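Rep protein (Adeno-associated virus - 5, PDB 1M55) probably nicks the viral origin DNA as the endonuclease domain of a rolling-circle replication initiator, and binds zinc ions. Local coordinates at residues D24-W29 against V118-I123. Residues are numbered along the deposited sequence; the frame is centred on the assembly and turned at random.
Sequences DSFVDW and VVFQGI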
loop_
_atom_site.group_PDB
_atom_site.type_symbol
_atom_site.label_atom_id
_atom_site.label_comp_id
_atom_site.label_asym_id
_atom_site.label_seq_id
_atom_site.Cartn_x
_atom_site.Cartn_y
_atom_site.Cartn_z
ATOM N N ASP A 24 -16.828 -3.917 18.382
ATOM C CA ASP A 24 -17.502 -2.748 17.819
ATOM C C ASP A 24 -16.564 -1.588 17.533
ATOM O O ASP A 24 -16.861 -0.732 16.702
ATOM C CB ASP A 24 -18.516 -2.194 18.805
ATOM C CG ASP A 24 -19.713 -3.079 19.005
ATOM O OD1 ASP A 24 -19.795 -4.211 18.484
ATOM O OD2 ASP A 24 -20.588 -2.592 19.726
ATOM N N SER A 25 -15.485 -1.503 18.299
ATOM C CA SER A 25 -14.538 -0.407 18.147
ATOM C C SER A 25 -13.966 -0.277 16.734
ATOM O O SER A 25 -13.636 0.827 16.296
ATOM C CB SER A 25 -13.416 -0.551 19.171
ATOM O OG SER A 25 -12.613 -1.677 18.877
ATOM N N PHE A 26 -13.866 -1.394 16.015
ATOM C CA PHE A 26 -13.340 -1.364 14.651
ATOM C C PHE A 26 -14.304 -0.606 13.738
ATOM O O PHE A 26 -13.904 0.334 13.041
ATOM C CB PHE A 26 -13.111 -2.782 14.120
ATOM C CG PHE A 26 -12.566 -2.821 12.714
ATOM C CD1 PHE A 26 -11.214 -2.588 12.473
ATOM C CD2 PHE A 26 -13.410 -3.053 11.633
ATOM C CE1 PHE A 26 -10.709 -2.582 11.168
ATOM C CE2 PHE A 26 -12.915 -3.049 10.324
ATOM C CZ PHE A 26 -11.562 -2.811 10.096
ATOM N N VAL A 27 -15.573 -1.018 13.739
ATOM C CA VAL A 27 -16.588 -0.354 12.920
ATOM C C VAL A 27 -16.702 1.124 13.307
ATOM O O VAL A 27 -16.779 2.000 12.439
ATOM C CB VAL A 27 -17.970 -1.042 13.053
ATOM C CG1 VAL A 27 -19.039 -0.224 12.361
ATOM C CG2 VAL A 27 -17.921 -2.426 12.429
ATOM N N ASP A 28 -16.665 1.406 14.608
ATOM C CA ASP A 28 -16.762 2.783 15.083
ATOM C C ASP A 28 -15.609 3.621 14.546
ATOM O O ASP A 28 -15.812 4.753 14.100
ATOM C CB ASP A 28 -16.783 2.832 16.614
ATOM C CG ASP A 28 -18.051 2.225 17.203
ATOM O OD1 ASP A 28 -19.039 2.035 16.456
ATOM O OD2 ASP A 28 -18.058 1.939 18.419
ATOM N N TRP A 29 -14.409 3.047 14.556
ATOM C CA TRP A 29 -13.220 3.737 14.062
ATOM C C TRP A 29 -13.306 4.043 12.564
ATOM O O TRP A 29 -13.251 5.210 12.158
ATOM C CB TRP A 29 -11.967 2.903 14.361
ATOM C CG TRP A 29 -10.721 3.365 13.658
ATOM C CD1 TRP A 29 -10.268 4.653 13.532
ATOM C CD2 TRP A 29 -9.771 2.538 12.974
ATOM N NE1 TRP A 29 -9.099 4.673 12.809
ATOM C CE2 TRP A 29 -8.771 3.391 12.455
ATOM C CE3 TRP A 29 -9.669 1.159 12.747
ATOM C CZ2 TRP A 29 -7.685 2.906 11.722
ATOM C CZ3 TRP A 29 -8.588 0.679 12.018
ATOM C CH2 TRP A 29 -7.610 1.553 11.515
ATOM N N VAL A 118 -2.042 -4.564 16.209
ATOM C CA VAL A 118 -2.337 -3.135 16.227
ATOM C C VAL A 118 -3.600 -2.681 15.506
ATOM O O VAL A 118 -4.391 -1.903 16.047
ATOM C CB VAL A 118 -1.136 -2.324 15.669
ATOM C CG1 VAL A 118 -1.463 -0.841 15.603
ATOM C CG2 VAL A 118 0.088 -2.561 16.526
ATOM N N VAL A 119 -3.789 -3.154 14.282
ATOM C CA VAL A 119 -4.936 -2.727 13.499
ATOM C C VAL A 119 -6.181 -3.585 13.691
ATOM O O VAL A 119 -7.300 -3.067 13.718
ATOM C CB VAL A 119 -4.584 -2.681 11.978
ATOM C CG1 VAL A 119 -5.661 -1.941 11.202
ATOM C CG2 VAL A 119 -3.225 -2.029 11.757
ATOM N N PHE A 120 -5.984 -4.883 13.896
ATOM C CA PHE A 120 -7.112 -5.796 14.004
ATOM C C PHE A 120 -7.444 -6.430 15.345
ATOM O O PHE A 120 -8.119 -7.456 15.397
ATOM C CB PHE A 120 -7.005 -6.835 12.886
ATOM C CG PHE A 120 -6.861 -6.214 11.527
ATOM C CD1 PHE A 120 -5.671 -6.325 10.816
ATOM C CD2 PHE A 120 -7.888 -5.436 11.001
ATOM C CE1 PHE A 120 -5.508 -5.660 9.598
ATOM C CE2 PHE A 120 -7.737 -4.772 9.792
ATOM C CZ PHE A 120 -6.543 -4.881 9.089
ATOM N N GLN A 121 -6.994 -5.802 16.428
ATOM C CA GLN A 121 -7.292 -6.270 17.782
ATOM C C GLN A 121 -6.979 -7.744 18.031
ATOM O O GLN A 121 -7.677 -8.411 18.800
ATOM C CB GLN A 121 -8.775 -6.011 18.087
ATOM C CG GLN A 121 -9.228 -4.601 17.780
ATOM C CD GLN A 121 -10.736 -4.419 17.870
ATOM O OE1 GLN A 121 -11.451 -5.248 18.434
ATOM N NE2 GLN A 121 -11.228 -3.331 17.292
ATOM N N GLY A 122 -5.951 -8.263 17.369
ATOM C CA GLY A 122 -5.590 -9.657 17.546
ATOM C C GLY A 122 -6.419 -10.636 16.731
ATOM O O GLY A 122 -6.247 -11.850 16.863
ATOM N N ILE A 123 -7.317 -10.124 15.892
ATOM C CA ILE A 123 -8.163 -10.972 15.051
ATOM C C ILE A 123 -7.463 -11.231 13.714
ATOM O O ILE A 123 -7.042 -10.290 13.040
ATOM C CB ILE A 123 -9.541 -10.302 14.782
ATOM C CG1 ILE A 123 -10.281 -10.054 16.102
ATOM C CG2 ILE A 123 -10.381 -11.154 13.827
ATOM C CD1 ILE A 123 -10.589 -11.307 16.893
#
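In this Rep nuclease domain, the loop after helix 101-118 packs against the early part of helix 24-32 through Val119 and the first two residues of a type I' beta turn, Phe120 and Gln121. Phe26, Trp29 and Ser25 of that helix face it. Phe26 already points toward the loop, and with CG opposite the backbone N (chi1 -180°) its ring extends to Phe120. Its CE1 lies 3.9 Å from Phe120 CE2, at the edge of the Phe120 ring. Val119 O sits near the plane of the Phe26 ring, at its edge, 4.1 Å from CD1. Val119 CG1 has two neighbours. It meets the edge of the six-membered ring of the Trp29 indole, 4.0 Å from CZ3, and lies over the rim of one face of the Phe120 ring. Beyond the segments, Phe26 and Trp29 also touch helix 50-71, at Val55 and at Thr54 and Arg58. Phe26 and Trp29 therefore lie between the loop and helix 50-71. The turn is closed by Ile123 N donating to Phe120 O at 2.8 Å. Gln121 and Gly122, its two central residues, both have positive phi. The polar side of the contact is made by Ser25 and Gln121, whose side chain runs out nearly straight past CG and carries the amide to the helix. There Ser23 OG is hydrogen-bonded to both Gln121 OE1 and Ser25 OG. Gln121 NE2 comes within 3.7 Å of Phe26 CB and lies 2.7 Å from Ser25 OG.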